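Long-range contacts in ATP/GTP-binding site-containing protein A (Brucella abortus, PDB 6NTR), which functions in the periplasm to maintain the integrity of the cell envelope and is a determinant of virulence in this bacterium: residues R9-L14 against R31-F36; D65-T70 against K84-K89; D119-Q124 against Q145-D150; A155-A160 against Y194-E199. One frame throughout, in Å; residues are numbered along the deposited sequence.

Contact 1: residues R9-L14 against R31-F36; sequences RAIYDL and RMVYEF. With EDO (1,2-ethanediol), chain G.
Pairing of Ala10 with Tyr34 and of Tyr12 with Met32 zips together two neighbouring antiparallel strands, 8-19 and 25-39, a beta hairpin of the beta-barrel-like fold. Both are hydrogen-bonded pairs: the amide N of Tyr12 reaches Met32 O at 2.7 Å, nearly straight at 174°, and Met32 N returns to Tyr12 O at 2.9 Å. Side chains alternate between two faces. On one, Arg31 bends at chi3 (-112°) and lays one face of its guanidinium against Ile11, Arg31 NH1 lying 3.2 Å from Ile11 CG2. A water bridges Arg31 NE and Asp13 OD1, while Val33 CG1 meets the edge of the Arg9 guanidinium at NE, 3.6 Å away. On the other, more buried face, Tyr12 CB lies 4.4 Å from CB of the selenomethionine Met32, and Met222 of strand 222-225 touches both residues. Tyr12 OH bonds to Thr219 O, so the ring is anchored beyond the hairpin. An ethanediol sits over one face of the Tyr34 ring, its C2 3.7 Å from Tyr34 CE2.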
loop_
_atom_site.group_PDB
_atom_site.type_symbol
_atom_site.label_atom_id
_atom_site.label_comp_id
_atom_site.label_asym_id
_atom_site.label_seq_id
_atom_site.Cartn_x
_atom_site.Cartn_y
_atom_site.Cartn_z
ATOM N N ARG A 9 -6.938 5.572 11.909
ATOM C CA ARG A 9 -7.415 4.254 11.537
ATOM C C ARG A 9 -8.412 4.541 10.444
ATOM O O ARG A 9 -9.230 5.433 10.565
ATOM C CB ARG A 9 -8.070 3.499 12.684
ATOM C CG ARG A 9 -8.521 2.101 12.296
ATOM C CD ARG A 9 -9.139 1.391 13.482
ATOM N NE ARG A 9 -9.960 0.253 13.103
ATOM C CZ ARG A 9 -11.197 0.067 13.534
ATOM N NH1 ARG A 9 -11.743 0.950 14.346
ATOM N NH2 ARG A 9 -11.887 -0.993 13.154
ATOM N N ALA A 10 -8.331 3.793 9.365
ATOM C CA ALA A 10 -9.186 4.027 8.220
ATOM C C ALA A 10 -9.701 2.694 7.709
ATOM O O ALA A 10 -8.926 1.762 7.485
ATOM C CB ALA A 10 -8.416 4.755 7.140
ATOM N N ILE A 11 -11.009 2.603 7.544
ATOM C CA ILE A 11 -11.652 1.384 7.091
ATOM C C ILE A 11 -12.195 1.651 5.709
ATOM O O ILE A 11 -12.976 2.590 5.513
ATOM C CB ILE A 11 -12.792 0.959 8.015
ATOM C CG1 ILE A 11 -12.292 0.776 9.433
ATOM C CG2 ILE A 11 -13.376 -0.316 7.514
ATOM C CD1 ILE A 11 -13.418 0.562 10.387
ATOM N N TYR A 12 -11.810 0.811 4.763
ATOM C CA TYR A 12 -12.239 0.937 3.385
ATOM C C TYR A 12 -13.125 -0.246 3.049
ATOM O O TYR A 12 -12.884 -1.358 3.517
ATOM C CB TYR A 12 -11.042 0.980 2.433
ATOM C CG TYR A 12 -10.065 2.102 2.677
ATOM C CD1 TYR A 12 -8.986 1.928 3.522
ATOM C CD2 TYR A 12 -10.204 3.322 2.037
ATOM C CE1 TYR A 12 -8.089 2.943 3.736
ATOM C CE2 TYR A 12 -9.307 4.338 2.248
ATOM C CZ TYR A 12 -8.250 4.143 3.104
ATOM O OH TYR A 12 -7.323 5.125 3.346
ATOM N N ASP A 13 -14.150 0.005 2.257
ATOM C CA ASP A 13 -15.001 -1.045 1.727
ATOM C C ASP A 13 -14.598 -1.361 0.293
ATOM O O ASP A 13 -14.497 -0.459 -0.544
ATOM C CB ASP A 13 -16.466 -0.641 1.791
ATOM C CG ASP A 13 -17.350 -1.638 1.133
ATOM O OD1 ASP A 13 -17.555 -2.710 1.736
ATOM O OD2 ASP A 13 -17.813 -1.364 0.006
ATOM N N LEU A 14 -14.296 -2.628 0.060
ATOM C CA LEU A 14 -13.826 -3.115 -1.220
ATOM C C LEU A 14 -14.921 -3.644 -2.115
ATOM O O LEU A 14 -15.821 -4.338 -1.673
ATOM C CB LEU A 14 -12.776 -4.200 -1.021
ATOM C CG LEU A 14 -11.618 -3.938 -0.062
ATOM C CD1 LEU A 14 -10.608 -5.066 -0.158
ATOM C CD2 LEU A 14 -10.955 -2.606 -0.363
ATOM N N ARG A 31 -12.899 -5.788 2.563
ATOM C CA ARG A 31 -12.726 -4.651 3.427
ATOM C C ARG A 31 -11.262 -4.486 3.713
ATOM O O ARG A 31 -10.537 -5.448 3.704
ATOM C CB ARG A 31 -13.482 -4.898 4.740
ATOM C CG ARG A 31 -13.675 -3.696 5.649
ATOM C CD ARG A 31 -14.422 -4.041 6.933
ATOM N NE ARG A 31 -15.748 -3.433 6.975
ATOM C CZ ARG A 31 -16.176 -2.616 7.925
ATOM N NH1 ARG A 31 -15.392 -2.301 8.934
ATOM N NH2 ARG A 31 -17.393 -2.114 7.864
HETATM N N MSE A 32 -10.819 -3.278 4.005
HETATM C CA MSE A 32 -9.451 -3.088 4.399
HETATM C C MSE A 32 -9.467 -2.187 5.566
HETATM O O MSE A 32 -10.218 -1.221 5.600
HETATM C CB MSE A 32 -8.487 -2.505 3.387
HETATM C CG MSE A 32 -7.085 -2.879 3.832
HETATM SE SE MSE A 32 -5.792 -1.446 3.540
HETATM C CE MSE A 32 -6.242 -1.195 1.641
ATOM N N VAL A 33 -8.657 -2.510 6.548
ATOM C CA VAL A 33 -8.500 -1.709 7.742
ATOM C C VAL A 33 -7.044 -1.298 7.787
ATOM O O VAL A 33 -6.155 -2.155 7.767
ATOM C CB VAL A 33 -8.901 -2.484 9.003
ATOM C CG1 VAL A 33 -8.957 -1.546 10.167
ATOM C CG2 VAL A 33 -10.241 -3.162 8.793
ATOM N N TYR A 34 -6.797 0.002 7.800
ATOM C CA TYR A 34 -5.446 0.537 7.846
ATOM C C TYR A 34 -5.323 1.355 9.116
ATOM O O TYR A 34 -6.193 2.176 9.418
ATOM C CB TYR A 34 -5.133 1.390 6.607
ATOM C CG TYR A 34 -3.782 2.113 6.578
ATOM C CD1 TYR A 34 -2.630 1.471 6.156
ATOM C CD2 TYR A 34 -3.679 3.451 6.932
ATOM C CE1 TYR A 34 -1.431 2.136 6.104
ATOM C CE2 TYR A 34 -2.483 4.112 6.884
ATOM C CZ TYR A 34 -1.369 3.451 6.466
ATOM O OH TYR A 34 -0.165 4.102 6.409
ATOM N N GLU A 35 -4.281 1.094 9.879
ATOM C CA GLU A 35 -3.961 1.923 11.020
ATOM C C GLU A 35 -2.512 2.335 10.895
ATOM O O GLU A 35 -1.657 1.517 10.557
ATOM C CB GLU A 35 -4.211 1.217 12.363
ATOM C CG GLU A 35 -3.480 1.944 13.498
ATOM C CD GLU A 35 -4.192 1.932 14.832
ATOM O OE1 GLU A 35 -3.505 2.061 15.865
ATOM O OE2 GLU A 35 -5.434 1.822 14.847
ATOM N N PHE A 36 -2.252 3.615 11.140
ATOM C CA PHE A 36 -0.910 4.162 11.057
ATOM C C PHE A 36 -0.689 5.064 12.256
ATOM O O PHE A 36 -1.504 5.951 12.524
ATOM C CB PHE A 36 -0.714 4.930 9.747
ATOM C CG PHE A 36 0.649 5.476 9.565
ATOM C CD1 PHE A 36 1.661 4.674 9.076
ATOM C CD2 PHE A 36 0.909 6.795 9.856
ATOM C CE1 PHE A 36 2.914 5.170 8.895
ATOM C CE2 PHE A 36 2.160 7.300 9.680
ATOM C CZ PHE A 36 3.168 6.487 9.193
HETATM C C1 EDO G . -4.116 6.311 4.378
HETATM O O1 EDO G . -5.540 6.175 4.461
HETATM C C2 EDO G . -3.561 5.192 3.523
HETATM O O2 EDO G . -2.164 5.437 3.375
HETATM O O HOH W 1 -17.248 -2.506 4.442
#

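Contact 2: residues D65-T70 against K84-K89; sequences DQQTTT and KTFVDK. With EDO (1,2-ethanediol), chain F.
Asp65 with Phe86 and Gln67 with Lys84 form two hydrogen-bonded pairs of the antiparallel hairpin made by strands 62-72 and 78-87, and each backbone N and O of these four residues is used across it. Asp65 N gives to Phe86 O at 2.8 Å and Phe86 N to Asp65 O at 2.7 Å; Gln67 N gives to Lys84 O at 2.6 Å and Lys84 N to Gln67 O at 2.8 Å. Between them Gln66 and Thr85 are a non-hydrogen-bonded pair, whose backbones bond outward to Phe50 and Val92. Their side chains run side by side, Gln66 CG lying 3.6 Å from Thr85 OG1. Two polar side chains have partners beyond the hairpin: Asp65 OD2 makes a salt bridge to Arg49 NE on strand 43-56, and Gln67 NE2 gives a straight bond (174°) to O2 of an ethanediol at 3.3 Å. Cohesion of this surface contact therefore rests mainly on main-chain bonds; the Asp65 carboxylate is engaged by the next strand and the Gln67 amide by a diol probably taken up from the crystallisation liquor.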
loop_
_atom_site.group_PDB
_atom_site.type_symbol
_atom_site.label_atom_id
_atom_site.label_comp_id
_atom_site.label_asym_id
_atom_site.label_seq_id
_atom_site.Cartn_x
_atom_site.Cartn_y
_atom_site.Cartn_z
ATOM N N ASP A 65 -7.504 -13.400 3.658
ATOM C CA ASP A 65 -7.292 -12.421 4.711
ATOM C C ASP A 65 -5.802 -12.236 4.862
ATOM O O ASP A 65 -5.112 -13.114 5.345
ATOM C CB ASP A 65 -7.914 -12.935 6.020
ATOM C CG ASP A 65 -7.884 -11.927 7.129
ATOM O OD1 ASP A 65 -6.892 -11.235 7.248
ATOM O OD2 ASP A 65 -8.846 -11.820 7.894
ATOM N N GLN A 66 -5.316 -11.078 4.452
ATOM C CA GLN A 66 -3.917 -10.765 4.537
ATOM C C GLN A 66 -3.769 -9.852 5.734
ATOM O O GLN A 66 -4.471 -8.876 5.839
ATOM C CB GLN A 66 -3.462 -10.085 3.251
ATOM C CG GLN A 66 -2.234 -10.690 2.593
ATOM C CD GLN A 66 -2.314 -10.754 1.072
ATOM O OE1 GLN A 66 -3.254 -10.277 0.470
ATOM N NE2 GLN A 66 -1.316 -11.352 0.459
ATOM N N GLN A 67 -2.890 -10.208 6.659
ATOM C CA GLN A 67 -2.666 -9.422 7.859
ATOM C C GLN A 67 -1.210 -9.102 7.923
ATOM O O GLN A 67 -0.386 -9.972 7.775
ATOM C CB GLN A 67 -3.086 -10.186 9.109
ATOM C CG GLN A 67 -4.510 -9.929 9.527
ATOM C CD GLN A 67 -5.043 -10.927 10.530
ATOM O OE1 GLN A 67 -5.107 -12.094 10.250
ATOM N NE2 GLN A 67 -5.384 -10.470 11.704
ATOM N N THR A 68 -0.888 -7.844 8.135
ATOM C CA THR A 68 0.495 -7.444 8.161
ATOM C C THR A 68 0.759 -6.388 9.184
ATOM O O THR A 68 -0.108 -5.640 9.543
ATOM C CB THR A 68 0.928 -6.866 6.798
ATOM O OG1 THR A 68 0.350 -5.580 6.633
ATOM C CG2 THR A 68 0.472 -7.723 5.687
ATOM N N THR A 69 1.983 -6.350 9.663
ATOM C CA THR A 69 2.384 -5.352 10.618
ATOM C C THR A 69 3.769 -4.932 10.252
ATOM O O THR A 69 4.579 -5.757 9.928
ATOM C CB THR A 69 2.396 -5.916 12.061
ATOM O OG1 THR A 69 1.165 -6.573 12.318
ATOM C CG2 THR A 69 2.521 -4.826 13.040
ATOM N N THR A 70 4.037 -3.640 10.292
ATOM C CA THR A 70 5.396 -3.166 10.040
ATOM C C THR A 70 5.806 -2.116 11.060
ATOM O O THR A 70 4.970 -1.504 11.727
ATOM C CB THR A 70 5.577 -2.568 8.627
ATOM O OG1 THR A 70 5.027 -1.241 8.592
ATOM C CG2 THR A 70 4.918 -3.442 7.568
ATOM N N LYS A 84 1.157 -12.174 7.158
ATOM C CA LYS A 84 0.346 -13.374 7.279
ATOM C C LYS A 84 -0.805 -13.329 6.287
ATOM O O LYS A 84 -1.419 -12.277 6.076
ATOM C CB LYS A 84 -0.174 -13.566 8.710
ATOM C CG LYS A 84 0.712 -14.465 9.563
ATOM C CD LYS A 84 0.497 -14.297 11.064
ATOM C CE LYS A 84 1.570 -15.067 11.827
ATOM N NZ LYS A 84 1.533 -14.933 13.306
ATOM N N THR A 85 -1.083 -14.487 5.685
ATOM C CA THR A 85 -2.111 -14.650 4.665
ATOM C C THR A 85 -2.938 -15.887 5.001
ATOM O O THR A 85 -2.403 -17.002 5.034
ATOM C CB THR A 85 -1.468 -14.797 3.278
ATOM O OG1 THR A 85 -0.492 -13.760 3.085
ATOM C CG2 THR A 85 -2.520 -14.703 2.183
ATOM N N PHE A 86 -4.234 -15.700 5.247
ATOM C CA PHE A 86 -5.144 -16.796 5.552
ATOM C C PHE A 86 -6.081 -17.037 4.378
ATOM O O PHE A 86 -6.741 -16.107 3.913
ATOM C CB PHE A 86 -5.979 -16.495 6.797
ATOM C CG PHE A 86 -5.173 -16.264 8.035
ATOM C CD1 PHE A 86 -4.622 -17.326 8.711
ATOM C CD2 PHE A 86 -4.991 -14.981 8.533
ATOM C CE1 PHE A 86 -3.889 -17.112 9.825
ATOM C CE2 PHE A 86 -4.257 -14.768 9.654
ATOM C CZ PHE A 86 -3.708 -15.829 10.300
ATOM N N VAL A 87 -6.171 -18.285 3.925
ATOM C CA VAL A 87 -7.087 -18.671 2.854
ATOM C C VAL A 87 -8.185 -19.546 3.446
ATOM O O VAL A 87 -7.934 -20.696 3.826
ATOM C CB VAL A 87 -6.375 -19.411 1.717
ATOM C CG1 VAL A 87 -7.360 -19.710 0.616
ATOM C CG2 VAL A 87 -5.260 -18.590 1.177
ATOM N N ASP A 88 -9.413 -19.024 3.468
ATOM C CA ASP A 88 -10.541 -19.727 4.071
ATOM C C ASP A 88 -10.156 -20.211 5.464
ATOM O O ASP A 88 -10.368 -21.368 5.833
ATOM C CB ASP A 88 -11.028 -20.874 3.182
ATOM C CG ASP A 88 -11.553 -20.389 1.833
ATOM O OD1 ASP A 88 -12.394 -19.468 1.811
ATOM O OD2 ASP A 88 -11.118 -20.919 0.790
ATOM N N LYS A 89 -9.585 -19.292 6.223
ATOM C CA LYS A 89 -9.219 -19.489 7.616
ATOM C C LYS A 89 -7.990 -20.312 7.936
ATOM O O LYS A 89 -7.741 -20.601 9.084
ATOM C CB LYS A 89 -10.439 -19.967 8.397
ATOM C CG LYS A 89 -11.677 -19.175 8.029
ATOM C CD LYS A 89 -12.856 -19.437 8.932
ATOM C CE LYS A 89 -13.450 -18.137 9.420
ATOM N NZ LYS A 89 -14.908 -18.251 9.667
HETATM C C1 EDO F . -3.129 -6.781 11.181
HETATM O O1 EDO F . -2.097 -6.251 12.019
HETATM C C2 EDO F . -4.466 -6.205 11.631
HETATM O O2 EDO F . -5.304 -7.239 12.168
#

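Contact 3: residues D119-Q124 against Q145-D150; sequences DLKGTQ and QTTLFD
Thr123 meets Thr147 through their hydroxyls, and two hydrogen bonds in all join the chain leaving strand 116-121 to strand 143-148 and the residue after it. The OG1 atoms of Thr123 and Thr147 are 2.7 Å apart. Thr147 has its OG1 between backbone N and carbonyl carbon (chi1 57°), which turns the hydroxyl toward the Thr123 side chain. Thr123 OG1 also receives a weak bond from Gln124 N. The second bond across runs from Phe149 N to Gln124 O, 3.2 Å long and bent to 149° at the hydrogen. Gln124 stretches its chain past Thr147, CG lying 3.6 Å from Thr147 O, and the NE2 at its tip binds Glu132 OE1 of helix 126-138. Apolar contacts complete the junction: Thr123 CG2 packs on Phe149 CB at 3.7 Å, and Leu120 CD1 approaches Phe149 CE1 at 4.4 Å. The touching parts run 112° apart and form no beta bridge; instead a strand-to-helix connection is laid across the end of the strand that follows that helix, within the barrel-like EipB fold.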
loop_
_atom_site.group_PDB
_atom_site.type_symbol
_atom_site.label_atom_id
_atom_site.label_comp_id
_atom_site.label_asym_id
_atom_site.label_seq_id
_atom_site.Cartn_x
_atom_site.Cartn_y
_atom_site.Cartn_z
ATOM N N ASP A 119 21.364 -9.304 0.155
ATOM C CA ASP A 119 21.831 -7.986 -0.238
ATOM C C ASP A 119 21.052 -7.533 -1.467
ATOM O O ASP A 119 21.100 -8.188 -2.515
ATOM C CB ASP A 119 23.326 -8.005 -0.528
ATOM C CG ASP A 119 24.136 -7.520 0.636
ATOM O OD1 ASP A 119 23.541 -6.832 1.489
ATOM O OD2 ASP A 119 25.356 -7.795 0.694
ATOM N N LEU A 120 20.333 -6.423 -1.346
ATOM C CA LEU A 120 19.593 -5.865 -2.463
ATOM C C LEU A 120 20.062 -4.444 -2.745
ATOM O O LEU A 120 20.875 -3.870 -2.013
ATOM C CB LEU A 120 18.087 -5.871 -2.193
ATOM C CG LEU A 120 17.338 -7.189 -2.142
ATOM C CD1 LEU A 120 15.858 -6.905 -2.069
ATOM C CD2 LEU A 120 17.682 -7.988 -3.371
ATOM N N LYS A 121 19.526 -3.875 -3.820
ATOM C CA LYS A 121 19.847 -2.523 -4.246
ATOM C C LYS A 121 19.387 -1.542 -3.194
ATOM O O LYS A 121 18.313 -1.691 -2.651
ATOM C CB LYS A 121 19.148 -2.246 -5.583
ATOM C CG LYS A 121 19.028 -0.780 -5.977
ATOM C CD LYS A 121 17.988 -0.560 -7.068
ATOM C CE LYS A 121 18.079 -1.614 -8.153
ATOM N NZ LYS A 121 16.776 -1.880 -8.823
ATOM N N GLY A 122 20.187 -0.530 -2.910
ATOM C CA GLY A 122 19.819 0.444 -1.907
ATOM C C GLY A 122 18.548 1.145 -2.303
ATOM O O GLY A 122 18.367 1.486 -3.462
ATOM N N THR A 123 17.661 1.366 -1.341
ATOM C CA THR A 123 16.376 1.988 -1.623
ATOM C C THR A 123 15.798 2.750 -0.456
ATOM O O THR A 123 16.520 3.250 0.375
ATOM C CB THR A 123 15.361 0.968 -2.171
ATOM O OG1 THR A 123 14.186 1.645 -2.608
ATOM C CG2 THR A 123 14.984 -0.008 -1.124
ATOM N N GLN A 124 14.482 2.872 -0.439
ATOM C CA GLN A 124 13.755 3.551 0.620
ATOM C C GLN A 124 12.594 2.666 1.083
ATOM O O GLN A 124 12.311 1.650 0.482
ATOM C CB GLN A 124 13.315 4.955 0.231
ATOM C CG GLN A 124 12.370 5.032 -0.939
ATOM C CD GLN A 124 11.710 6.379 -1.053
ATOM O OE1 GLN A 124 11.848 7.223 -0.187
ATOM N NE2 GLN A 124 10.980 6.578 -2.123
ATOM N N GLN A 145 10.283 8.923 -11.108
ATOM C CA GLN A 145 10.601 7.516 -11.000
ATOM C C GLN A 145 11.472 7.302 -9.772
ATOM O O GLN A 145 12.313 8.127 -9.459
ATOM C CB GLN A 145 11.325 7.029 -12.246
ATOM C CG GLN A 145 10.476 7.010 -13.500
ATOM C CD GLN A 145 11.079 6.170 -14.599
ATOM O OE1 GLN A 145 12.285 6.068 -14.720
ATOM N NE2 GLN A 145 10.234 5.557 -15.391
ATOM N N THR A 146 11.241 6.196 -9.097
ATOM C CA THR A 146 11.961 5.850 -7.893
ATOM C C THR A 146 11.811 4.368 -7.637
ATOM O O THR A 146 11.242 3.653 -8.437
ATOM C CB THR A 146 11.514 6.684 -6.688
ATOM O OG1 THR A 146 12.391 6.432 -5.599
ATOM C CG2 THR A 146 10.116 6.342 -6.288
ATOM N N THR A 147 12.361 3.913 -6.529
ATOM C CA THR A 147 12.293 2.511 -6.145
ATOM C C THR A 147 11.729 2.421 -4.759
ATOM O O THR A 147 11.611 3.417 -4.075
ATOM C CB THR A 147 13.672 1.876 -6.074
ATOM O OG1 THR A 147 14.467 2.615 -5.153
ATOM C CG2 THR A 147 14.317 1.894 -7.415
ATOM N N LEU A 148 11.336 1.221 -4.362
ATOM C CA LEU A 148 10.811 1.003 -3.026
ATOM C C LEU A 148 10.951 -0.438 -2.589
ATOM O O LEU A 148 10.980 -1.328 -3.413
ATOM C CB LEU A 148 9.338 1.371 -3.007
ATOM C CG LEU A 148 8.539 1.039 -1.762
ATOM C CD1 LEU A 148 8.852 2.053 -0.694
ATOM C CD2 LEU A 148 7.064 1.079 -2.078
ATOM N N PHE A 149 11.016 -0.660 -1.283
ATOM C CA PHE A 149 11.031 -2.000 -0.716
ATOM C C PHE A 149 9.858 -1.940 0.231
ATOM O O PHE A 149 9.865 -1.148 1.149
ATOM C CB PHE A 149 12.299 -2.299 0.072
ATOM C CG PHE A 149 12.299 -3.662 0.686
ATOM C CD1 PHE A 149 12.408 -4.780 -0.101
ATOM C CD2 PHE A 149 12.146 -3.823 2.039
ATOM C CE1 PHE A 149 12.384 -6.037 0.448
ATOM C CE2 PHE A 149 12.121 -5.081 2.601
ATOM C CZ PHE A 149 12.240 -6.189 1.805
ATOM N N ASP A 150 8.843 -2.752 0.004
ATOM C CA ASP A 150 7.673 -2.705 0.862
ATOM C C ASP A 150 7.375 -3.998 1.639
ATOM O O ASP A 150 6.466 -4.048 2.443
ATOM C CB ASP A 150 6.459 -2.247 0.062
ATOM C CG ASP A 150 6.152 -3.146 -1.091
ATOM O OD1 ASP A 150 6.887 -4.113 -1.303
ATOM O OD2 ASP A 150 5.167 -2.885 -1.791
#

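Contact 4: residues A155-A160 against Y194-E199; sequences ADRVVA and YFDDKE
Ala160 and Phe195 form the one beta bridge between these segments, a hydrogen-bonded antiparallel pair of the beta-barrel-like fold, where strand 159-165 begins and strand 187-195 ends. Phe195 N gives to Ala160 O at 2.7 Å, and Ala160 N gives to Phe195 O at 2.9 Å with a more bent geometry (142°). Beyond the bridge the side chain of Asp196 reaches back to the other segment. From CB, CG is set anti to the backbone N (chi1 -163°), and Asp196 CG thereby comes over one face of the Arg157 guanidinium, 4.0 Å from Arg157 NH2. At the tip the two oxygens diverge. Asp196 OD2 lies 3.4 Å from Arg157 NH2 in a salt bridge of charges alone, since it stands well out of the guanidinium plane and no N-H points at it; carboxylate and guanidinium planes are turned 46° apart. Asp196 OD1 comes within 3.3 Å of Val158 O, another acceptor, a proximity that the nearby arginine charge may partly offset. On the strand side, Ala160 CB packs against Phe195 CB at 4.2 Å. Tyr194, whose ring meets Tyr207 edge-to-face and whose OH bonds to a glycerol probably from the crystallisation liquor, brings CD2 to within 4.2 Å of Val159 CG2.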
loop_
_atom_site.group_PDB
_atom_site.type_symbol
_atom_site.label_atom_id
_atom_site.label_comp_id
_atom_site.label_asym_id
_atom_site.label_seq_id
_atom_site.Cartn_x
_atom_site.Cartn_y
_atom_site.Cartn_z
ATOM N N ALA A 155 8.933 -10.357 -0.289
ATOM C CA ALA A 155 9.885 -9.486 0.380
ATOM C C ALA A 155 11.308 -9.763 -0.043
ATOM O O ALA A 155 12.225 -9.667 0.757
ATOM C CB ALA A 155 9.757 -9.622 1.881
ATOM N N ASP A 156 11.481 -10.099 -1.308
ATOM C CA ASP A 156 12.785 -10.409 -1.858
ATOM C C ASP A 156 13.213 -9.483 -2.989
ATOM O O ASP A 156 13.972 -9.899 -3.850
ATOM C CB ASP A 156 12.766 -11.833 -2.378
ATOM C CG ASP A 156 11.488 -12.165 -3.102
ATOM O OD1 ASP A 156 10.596 -11.297 -3.160
ATOM O OD2 ASP A 156 11.373 -13.290 -3.620
ATOM N N ARG A 157 12.727 -8.252 -3.021
ATOM C CA ARG A 157 13.152 -7.364 -4.094
ATOM C C ARG A 157 12.842 -5.890 -3.948
ATOM O O ARG A 157 12.111 -5.484 -3.071
ATOM C CB ARG A 157 12.630 -7.861 -5.430
ATOM C CG ARG A 157 11.289 -7.299 -5.799
ATOM C CD ARG A 157 10.192 -8.175 -5.261
ATOM N NE ARG A 157 8.942 -7.951 -5.952
ATOM C CZ ARG A 157 8.638 -8.512 -7.107
ATOM N NH1 ARG A 157 7.476 -8.271 -7.678
ATOM N NH2 ARG A 157 9.498 -9.321 -7.686
ATOM N N VAL A 158 13.459 -5.095 -4.813
ATOM C CA VAL A 158 13.196 -3.665 -4.902
ATOM C C VAL A 158 12.291 -3.426 -6.097
ATOM O O VAL A 158 12.466 -4.041 -7.159
ATOM C CB VAL A 158 14.500 -2.866 -5.022
ATOM C CG1 VAL A 158 15.359 -3.427 -6.123
ATOM C CG2 VAL A 158 14.188 -1.431 -5.301
ATOM N N VAL A 159 11.287 -2.574 -5.920
ATOM C CA VAL A 159 10.322 -2.300 -6.967
ATOM C C VAL A 159 10.510 -0.876 -7.439
ATOM O O VAL A 159 10.657 0.041 -6.626
ATOM C CB VAL A 159 8.877 -2.517 -6.495
ATOM C CG1 VAL A 159 8.619 -3.979 -6.317
ATOM C CG2 VAL A 159 8.593 -1.731 -5.229
ATOM N N ALA A 160 10.486 -0.696 -8.754
ATOM C CA ALA A 160 10.485 0.623 -9.355
ATOM C C ALA A 160 9.057 1.153 -9.370
ATOM O O ALA A 160 8.142 0.450 -9.812
ATOM C CB ALA A 160 11.044 0.549 -10.773
ATOM N N TYR A 194 3.781 0.152 -10.536
ATOM C CA TYR A 194 4.838 -0.643 -9.940
ATOM C C TYR A 194 5.444 -1.519 -11.020
ATOM O O TYR A 194 4.727 -2.237 -11.719
ATOM C CB TYR A 194 4.288 -1.498 -8.790
ATOM C CG TYR A 194 3.926 -0.764 -7.493
ATOM C CD1 TYR A 194 2.843 0.093 -7.432
ATOM C CD2 TYR A 194 4.625 -1.001 -6.314
ATOM C CE1 TYR A 194 2.501 0.732 -6.261
ATOM C CE2 TYR A 194 4.279 -0.367 -5.132
ATOM C CZ TYR A 194 3.214 0.498 -5.116
ATOM O OH TYR A 194 2.860 1.135 -3.950
ATOM N N PHE A 195 6.752 -1.419 -11.155
ATOM C CA PHE A 195 7.470 -2.140 -12.173
ATOM C C PHE A 195 8.619 -2.912 -11.598
ATOM O O PHE A 195 9.285 -2.474 -10.677
ATOM C CB PHE A 195 8.062 -1.161 -13.216
ATOM C CG PHE A 195 7.043 -0.382 -13.981
ATOM C CD1 PHE A 195 6.405 -0.933 -15.052
ATOM C CD2 PHE A 195 6.738 0.899 -13.629
ATOM C CE1 PHE A 195 5.467 -0.228 -15.750
ATOM C CE2 PHE A 195 5.799 1.612 -14.320
ATOM C CZ PHE A 195 5.158 1.046 -15.380
ATOM N N ASP A 196 8.849 -4.063 -12.182
ATOM C CA ASP A 196 9.980 -4.839 -11.789
ATOM C C ASP A 196 10.794 -5.081 -13.026
ATOM O O ASP A 196 10.277 -5.338 -14.095
ATOM C CB ASP A 196 9.627 -6.146 -11.100
ATOM C CG ASP A 196 10.797 -6.711 -10.359
ATOM O OD1 ASP A 196 11.548 -5.927 -9.768
ATOM O OD2 ASP A 196 10.988 -7.924 -10.385
ATOM N N ASP A 197 12.088 -4.984 -12.839
ATOM C CA ASP A 197 13.057 -5.155 -13.892
ATOM C C ASP A 197 13.058 -6.531 -14.523
ATOM O O ASP A 197 13.258 -6.660 -15.717
ATOM C CB ASP A 197 14.469 -4.874 -13.364
ATOM C CG ASP A 197 14.488 -4.493 -11.910
ATOM O OD1 ASP A 197 13.636 -3.693 -11.507
ATOM O OD2 ASP A 197 15.340 -4.994 -11.177
ATOM N N LYS A 198 12.773 -7.573 -13.744
ATOM C CA LYS A 198 12.948 -8.949 -14.219
ATOM C C LYS A 198 12.194 -9.299 -15.476
ATOM O O LYS A 198 12.756 -9.852 -16.408
ATOM C CB LYS A 198 12.502 -9.912 -13.113
ATOM C CG LYS A 198 13.006 -11.335 -13.258
ATOM C CD LYS A 198 12.197 -12.305 -12.426
ATOM C CE LYS A 198 12.754 -12.426 -11.017
ATOM N NZ LYS A 198 12.113 -13.518 -10.219
ATOM N N GLU A 199 10.899 -9.045 -15.503
ATOM C CA GLU A 199 10.153 -9.254 -16.729
ATOM C C GLU A 199 8.836 -8.493 -16.709
ATOM O O GLU A 199 8.219 -8.334 -15.668
ATOM C CB GLU A 199 9.966 -10.733 -17.036
ATOM C CG GLU A 199 10.440 -11.135 -18.418
ATOM C CD GLU A 199 11.073 -12.511 -18.464
ATOM O OE1 GLU A 199 10.618 -13.339 -19.266
ATOM O OE2 GLU A 199 12.034 -12.766 -17.721
#

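Contacts 1 and 2 are both hairpins of the curled antiparallel strands, their centres 14 Å apart, yet they differ in depth: contact 1 is partly buried, with an apolar face, whereas contact 2 lies at the surface and has mostly polar side chains. Contacts 3 and 4 sit on the side of the chain's centre opposite contact 1, where strands end and loops cross; there one or two backbone bonds are supplemented by a hydroxyl pair or by a salt bridge. These two touch each other: the neighbouring strands 143-148 and 159-165 bring Leu148 N to 2.6 Å from Val159 O, a probable hydrogen bond. Separately, Leu120 CD1, from strand 116-121, packs on Arg157 CA.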